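Local coordinates for phosphopantothenoylcysteine decarboxylase (Cryptococcus neoformans, PDB 6EOA), which binds flavin mononucleotide and probably acts as a phosphopantothenoylcysteine decarboxylase in coenzyme A biosynthesis, at residues 37-42 and 48-53; 54-59 and 224-229. All coordinates share one frame; numbering follows the deposited sequence.

Contact 1. Residues 37-42 and 48-53; sequences VVLITS and IKAPDI. With FMN (flavin mononucleotide), chain B.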
loop_
_atom_site.group_PDB
_atom_site.type_symbol
_atom_site.label_atom_id
_atom_site.label_comp_id
_atom_site.label_asym_id
_atom_site.label_seq_id
_atom_site.Cartn_x
_atom_site.Cartn_y
_atom_site.Cartn_z
ATOM N N VAL A 37 -20.591 14.137 12.271
ATOM C CA VAL A 37 -20.334 13.059 11.329
ATOM C C VAL A 37 -19.079 13.337 10.525
ATOM O O VAL A 37 -18.925 14.416 9.959
ATOM C CB VAL A 37 -21.515 12.859 10.350
ATOM C CG1 VAL A 37 -21.280 11.641 9.479
ATOM C CG2 VAL A 37 -22.818 12.717 11.102
ATOM N N VAL A 38 -18.178 12.362 10.487
ATOM C CA VAL A 38 -17.061 12.409 9.559
ATOM C C VAL A 38 -17.391 11.553 8.345
ATOM O O VAL A 38 -17.644 10.354 8.466
ATOM C CB VAL A 38 -15.748 11.922 10.202
ATOM C CG1 VAL A 38 -14.698 11.660 9.132
ATOM C CG2 VAL A 38 -15.244 12.939 11.209
ATOM N N LEU A 39 -17.409 12.176 7.173
ATOM C CA LEU A 39 -17.634 11.441 5.936
ATOM C C LEU A 39 -16.304 11.095 5.271
ATOM O O LEU A 39 -15.520 11.982 4.939
ATOM C CB LEU A 39 -18.506 12.250 4.978
ATOM C CG LEU A 39 -18.696 11.650 3.581
ATOM C CD1 LEU A 39 -19.583 10.401 3.621
ATOM C CD2 LEU A 39 -19.255 12.689 2.617
ATOM N N ILE A 40 -16.040 9.804 5.098
ATOM C CA ILE A 40 -14.860 9.374 4.361
ATOM C C ILE A 40 -15.268 8.983 2.951
ATOM O O ILE A 40 -16.120 8.113 2.760
ATOM C CB ILE A 40 -14.140 8.189 5.034
ATOM C CG1 ILE A 40 -13.684 8.562 6.443
ATOM C CG2 ILE A 40 -12.928 7.772 4.211
ATOM C CD1 ILE A 40 -12.965 7.431 7.164
ATOM N N THR A 41 -14.676 9.649 1.964
ATOM C CA THR A 41 -14.950 9.354 0.562
ATOM C C THR A 41 -13.717 8.723 -0.066
ATOM O O THR A 41 -12.599 9.195 0.142
ATOM C CB THR A 41 -15.347 10.618 -0.229
ATOM O OG1 THR A 41 -14.205 11.467 -0.399
ATOM C CG2 THR A 41 -16.439 11.387 0.507
ATOM N N SER A 42 -13.917 7.644 -0.818
ATOM C CA SER A 42 -12.801 6.937 -1.436
ATOM C C SER A 42 -12.944 6.905 -2.956
ATOM O O SER A 42 -13.886 7.472 -3.512
ATOM C CB SER A 42 -12.687 5.518 -0.879
ATOM O OG SER A 42 -13.839 4.751 -1.181
ATOM N N ILE A 48 -18.961 11.082 -6.659
ATOM C CA ILE A 48 -19.641 12.197 -7.309
ATOM C C ILE A 48 -20.835 12.666 -6.466
ATOM O O ILE A 48 -21.198 13.845 -6.478
ATOM C CB ILE A 48 -20.105 11.807 -8.732
ATOM C CG1 ILE A 48 -18.893 11.584 -9.635
ATOM C CG2 ILE A 48 -21.005 12.876 -9.340
ATOM C CD1 ILE A 48 -19.248 11.421 -11.101
ATOM N N LYS A 49 -21.422 11.743 -5.711
ATOM C CA LYS A 49 -22.559 12.065 -4.853
ATOM C C LYS A 49 -22.152 12.549 -3.459
ATOM O O LYS A 49 -23.009 12.878 -2.637
ATOM C CB LYS A 49 -23.483 10.851 -4.726
ATOM C CG LYS A 49 -24.027 10.370 -6.057
ATOM C CD LYS A 49 -24.807 11.481 -6.742
ATOM C CE LYS A 49 -25.388 11.024 -8.067
ATOM N NZ LYS A 49 -26.088 12.139 -8.759
ATOM N N ALA A 50 -20.850 12.589 -3.191
ATOM C CA ALA A 50 -20.354 13.088 -1.905
ATOM C C ALA A 50 -20.778 14.541 -1.628
ATOM O O ALA A 50 -21.168 14.855 -0.500
ATOM C CB ALA A 50 -18.830 12.954 -1.828
ATOM N N PRO A 51 -20.711 15.434 -2.642
ATOM C CA PRO A 51 -21.223 16.789 -2.389
ATOM C C PRO A 51 -22.717 16.846 -2.043
ATOM O O PRO A 51 -23.112 17.709 -1.258
ATOM C CB PRO A 51 -20.953 17.513 -3.710
ATOM C CG PRO A 51 -19.784 16.806 -4.280
ATOM C CD PRO A 51 -20.007 15.368 -3.938
ATOM N N ASP A 52 -23.527 15.956 -2.611
ATOM C CA ASP A 52 -24.957 15.923 -2.299
ATOM C C ASP A 52 -25.201 15.505 -0.850
ATOM O O ASP A 52 -26.113 16.007 -0.190
ATOM C CB ASP A 52 -25.691 14.975 -3.248
ATOM C CG ASP A 52 -25.633 15.437 -4.688
ATOM O OD1 ASP A 52 -26.414 16.340 -5.053
ATOM O OD2 ASP A 52 -24.801 14.900 -5.452
ATOM N N ILE A 53 -24.384 14.575 -0.366
ATOM C CA ILE A 53 -24.469 14.115 1.014
ATOM C C ILE A 53 -24.098 15.239 1.978
ATOM O O ILE A 53 -24.820 15.510 2.939
ATOM C CB ILE A 53 -23.550 12.900 1.256
ATOM C CG1 ILE A 53 -24.068 11.676 0.497
ATOM C CG2 ILE A 53 -23.450 12.590 2.734
ATOM C CD1 ILE A 53 -23.145 10.472 0.560
HETATM N N1 FMN B . -12.852 1.182 -7.423
HETATM C C2 FMN B . -13.975 0.771 -6.732
HETATM O O2 FMN B . -13.857 -0.015 -5.790
HETATM N N3 FMN B . -15.225 1.236 -7.106
HETATM C C4 FMN B . -15.358 2.112 -8.167
HETATM O O4 FMN B . -16.473 2.522 -8.488
HETATM C C4A FMN B . -14.225 2.531 -8.864
HETATM N N5 FMN B . -14.340 3.408 -9.928
HETATM C C5A FMN B . -13.209 3.821 -10.610
HETATM C C6 FMN B . -13.320 4.708 -11.677
HETATM C C7 FMN B . -12.185 5.125 -12.365
HETATM C C7M FMN B . -12.308 6.079 -13.519
HETATM C C8 FMN B . -10.933 4.651 -11.979
HETATM C C8M FMN B . -9.693 5.083 -12.707
HETATM C C9 FMN B . -10.823 3.767 -10.914
HETATM C C9A FMN B . -11.957 3.349 -10.228
HETATM N N10 FMN B . -11.843 2.471 -9.164
HETATM C C10 FMN B . -12.971 2.059 -8.483
HETATM C "C1'" FMN B . -10.495 1.959 -8.750
HETATM C "C2'" FMN B . -9.951 2.796 -7.598
HETATM O "O2'" FMN B . -10.134 4.177 -7.845
HETATM C "C3'" FMN B . -8.473 2.503 -7.385
HETATM O "O3'" FMN B . -8.359 1.182 -6.906
HETATM C "C4'" FMN B . -7.870 3.482 -6.383
HETATM O "O4'" FMN B . -6.461 3.409 -6.415
HETATM C "C5'" FMN B . -8.372 3.170 -4.981
HETATM O "O5'" FMN B . -8.007 4.214 -4.108
HETATM P P FMN B . -8.796 4.414 -2.713
HETATM O O1P FMN B . -8.351 3.340 -1.747
HETATM O O2P FMN B . -10.295 4.321 -2.900
HETATM O O3P FMN B . -8.449 5.776 -2.175
#
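Leu39 reaches from strand 35-41 to Ala50 and Ile53, on the first turn of helix 50-59. Its CB already points to the helix. With CG opposite the backbone N (chi1 174°), the branch reaches toward the helix start. At CG it forks. CD2 makes the closest approaches. It meets Ile53 CG2 at 4.2 Å, the two side chains crossing at about a right angle. The same methyl lies 4.5 Å from Ala50 CB and 4.3 Å from Ala50 O, so it faces the start of the helix. CD1 stays only slightly farther off, 4.5 Å from Ile53 CG2.

Two residues on, Thr41 adds a closer pair: its CG2 touches Ala50 CB at 3.7 Å. This is the first strand-to-helix step of a beta-alpha-beta unit, strand 35-41, helix 50-59 and strand 63-69, in the Rossmann-like flavoprotein fold. Thr41 and Ala50 are also where the two backbones come nearest, Thr41 CA lying 7.0 Å from Ala50 CA.

Thr41 splits its roles. With chi1 at 71°, the methyl faces Ala50, while OG1 is hydrogen-bonded to Tyr77 OH and Ser73 OG.

Beyond the strand, Ser42 turns to the cofactor. Its CB lies 3.4 Å from the phosphate oxygen O2P of FMN. Its OG is hydrogen-bonded to Pro138 O and Ser140 N, which tie the loop after the strand to neighbouring strand 133-139 and its end. FMN is also hydrogen-bonded to Gly43 N and to Cys152 O of the second subunit.

Contact 2. Residues 54-59 and 224-229; sequences VGALVK and DIVSLI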
loop_
_atom_site.group_PDB
_atom_site.type_symbol
_atom_site.label_atom_id
_atom_site.label_comp_id
_atom_site.label_asym_id
_atom_site.label_seq_id
_atom_site.Cartn_x
_atom_site.Cartn_y
_atom_site.Cartn_z
ATOM N N VAL A 54 -22.975 15.895 1.704
ATOM C CA VAL A 54 -22.500 16.988 2.541
ATOM C C VAL A 54 -23.522 18.120 2.591
ATOM O O VAL A 54 -23.805 18.666 3.658
ATOM C CB VAL A 54 -21.150 17.533 2.038
ATOM C CG1 VAL A 54 -20.716 18.738 2.861
ATOM C CG2 VAL A 54 -20.092 16.441 2.084
ATOM N N GLY A 55 -24.086 18.452 1.433
ATOM C CA GLY A 55 -25.098 19.486 1.348
ATOM C C GLY A 55 -26.305 19.154 2.199
ATOM O O GLY A 55 -26.873 20.030 2.849
ATOM N N ALA A 56 -26.690 17.880 2.206
ATOM C CA ALA A 56 -27.844 17.428 2.982
ATOM C C ALA A 56 -27.559 17.427 4.482
ATOM O O ALA A 56 -28.439 17.724 5.288
ATOM C CB ALA A 56 -28.275 16.040 2.532
ATOM N N LEU A 57 -26.331 17.076 4.852
ATOM C CA LEU A 57 -25.946 17.041 6.257
ATOM C C LEU A 57 -25.798 18.449 6.827
ATOM O O LEU A 57 -26.163 18.693 7.975
ATOM C CB LEU A 57 -24.648 16.249 6.441
ATOM C CG LEU A 57 -24.756 14.749 6.149
ATOM C CD1 LEU A 57 -23.454 14.035 6.481
ATOM C CD2 LEU A 57 -25.916 14.136 6.919
ATOM N N VAL A 58 -25.266 19.372 6.027
ATOM C CA VAL A 58 -25.157 20.771 6.443
ATOM C C VAL A 58 -26.534 21.354 6.750
ATOM O O VAL A 58 -26.750 21.942 7.813
ATOM C CB VAL A 58 -24.475 21.644 5.364
ATOM C CG1 VAL A 58 -24.638 23.127 5.698
ATOM C CG2 VAL A 58 -23.000 21.281 5.222
ATOM N N LYS A 59 -27.462 21.175 5.815
ATOM C CA LYS A 59 -28.812 21.713 5.941
ATOM C C LYS A 59 -29.548 21.120 7.139
ATOM O O LYS A 59 -30.398 21.779 7.739
ATOM C CB LYS A 59 -29.609 21.457 4.659
ATOM C CG LYS A 59 -31.034 22.001 4.682
ATOM C CD LYS A 59 -31.938 21.184 3.772
ATOM C CE LYS A 59 -31.843 19.702 4.113
ATOM N NZ LYS A 59 -32.011 18.830 2.917
ATOM N N ASP A 224 -30.539 7.587 0.883
ATOM C CA ASP A 224 -30.707 6.549 1.887
ATOM C C ASP A 224 -29.600 6.656 2.926
ATOM O O ASP A 224 -29.850 6.504 4.119
ATOM C CB ASP A 224 -30.722 5.165 1.239
ATOM C CG ASP A 224 -31.931 4.957 0.343
ATOM O OD1 ASP A 224 -32.963 5.623 0.576
ATOM O OD2 ASP A 224 -31.849 4.133 -0.592
ATOM N N ILE A 225 -28.383 6.938 2.466
ATOM C CA ILE A 225 -27.249 7.163 3.362
ATOM C C ILE A 225 -27.541 8.260 4.374
ATOM O O ILE A 225 -27.294 8.097 5.569
ATOM C CB ILE A 225 -25.977 7.558 2.589
ATOM C CG1 ILE A 225 -25.694 6.557 1.473
ATOM C CG2 ILE A 225 -24.789 7.654 3.537
ATOM C CD1 ILE A 225 -25.346 5.204 1.987
ATOM N N VAL A 226 -28.063 9.380 3.882
ATOM C CA VAL A 226 -28.347 10.533 4.728
ATOM C C VAL A 226 -29.382 10.191 5.796
ATOM O O VAL A 226 -29.222 10.559 6.960
ATOM C CB VAL A 226 -28.845 11.736 3.897
ATOM C CG1 VAL A 226 -29.323 12.859 4.807
ATOM C CG2 VAL A 226 -27.747 12.234 2.976
ATOM N N SER A 227 -30.430 9.473 5.404
ATOM C CA SER A 227 -31.492 9.125 6.342
ATOM C C SER A 227 -31.019 8.053 7.324
ATOM O O SER A 227 -31.513 7.979 8.451
ATOM C CB SER A 227 -32.754 8.659 5.605
ATOM O OG SER A 227 -32.669 7.296 5.234
ATOM N N LEU A 228 -30.072 7.220 6.901
ATOM C CA LEU A 228 -29.426 6.300 7.832
ATOM C C LEU A 228 -28.686 7.115 8.881
ATOM O O LEU A 228 -28.766 6.830 10.076
ATOM C CB LEU A 228 -28.455 5.354 7.120
ATOM C CG LEU A 228 -29.015 4.321 6.135
ATOM C CD1 LEU A 228 -27.937 3.309 5.753
ATOM C CD2 LEU A 228 -30.252 3.622 6.686
ATOM N N ILE A 229 -27.978 8.141 8.416
ATOM C CA ILE A 229 -27.229 9.039 9.289
ATOM C C ILE A 229 -28.146 9.768 10.275
ATOM O O ILE A 229 -27.843 9.856 11.467
ATOM C CB ILE A 229 -26.436 10.067 8.464
ATOM C CG1 ILE A 229 -25.271 9.379 7.753
ATOM C CG2 ILE A 229 -25.926 11.196 9.350
ATOM C CD1 ILE A 229 -24.442 10.310 6.900
#
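Helix segments 54-59 and 224-229 run in roughly the same direction, crossing at -33° with their axes 10.2 Å apart at closest approach. Four apolar side chains fill the gap. Ala56 and Val226 point at each other. Val226 has CG1 opposite its backbone N (chi1 172°), which turns both methyls to Ala56. Ala56 CB is 4.0 Å from Val226 CG1 and 3.9 Å from Val226 CG2, so it sits against the fork of the valine.

One residue on, Leu57 leaves its helix beside the gap, but its end comes nearer. Its CD2 meets Ile229 CG2 at 3.8 Å and Val226 CG1 at 4.2 Å. Its CD1 lies 3.9 Å from Ile229 CD1. Each leucine methyl thus has an isoleucine methyl to rest on, and the two side chains cross at about a right angle. Leu57 also touches Val65 of strand 63-69, in the sheet on which the helix packs.

Side-by-side helices on one face of a parallel sheet, here one early and one late in the chain, are typical of the Rossmann-like alpha/beta fold.

How the contacts relate
The centres of the two contacts lie about 9 Å apart, and both use helix 50-59. Contact 1 holds its N-terminal part against strand 35-41. Contact 2, which opens after contact 1 has closed, pairs the rest of the helix with helix 222-237. The two also touch directly. Val37 CG2 meets Ile229 CG2 at 3.9 Å, and Leu39 CD2 meets Val54 CG2 at 3.9 Å. Both helices therefore pack on the same face of the parallel sheet and form one hydrophobic layer with it. Contact 1 leads to the FMN pocket, whereas contact 2 joins the last modelled helix to the opening beta-alpha-beta unit, away from the annotated sites.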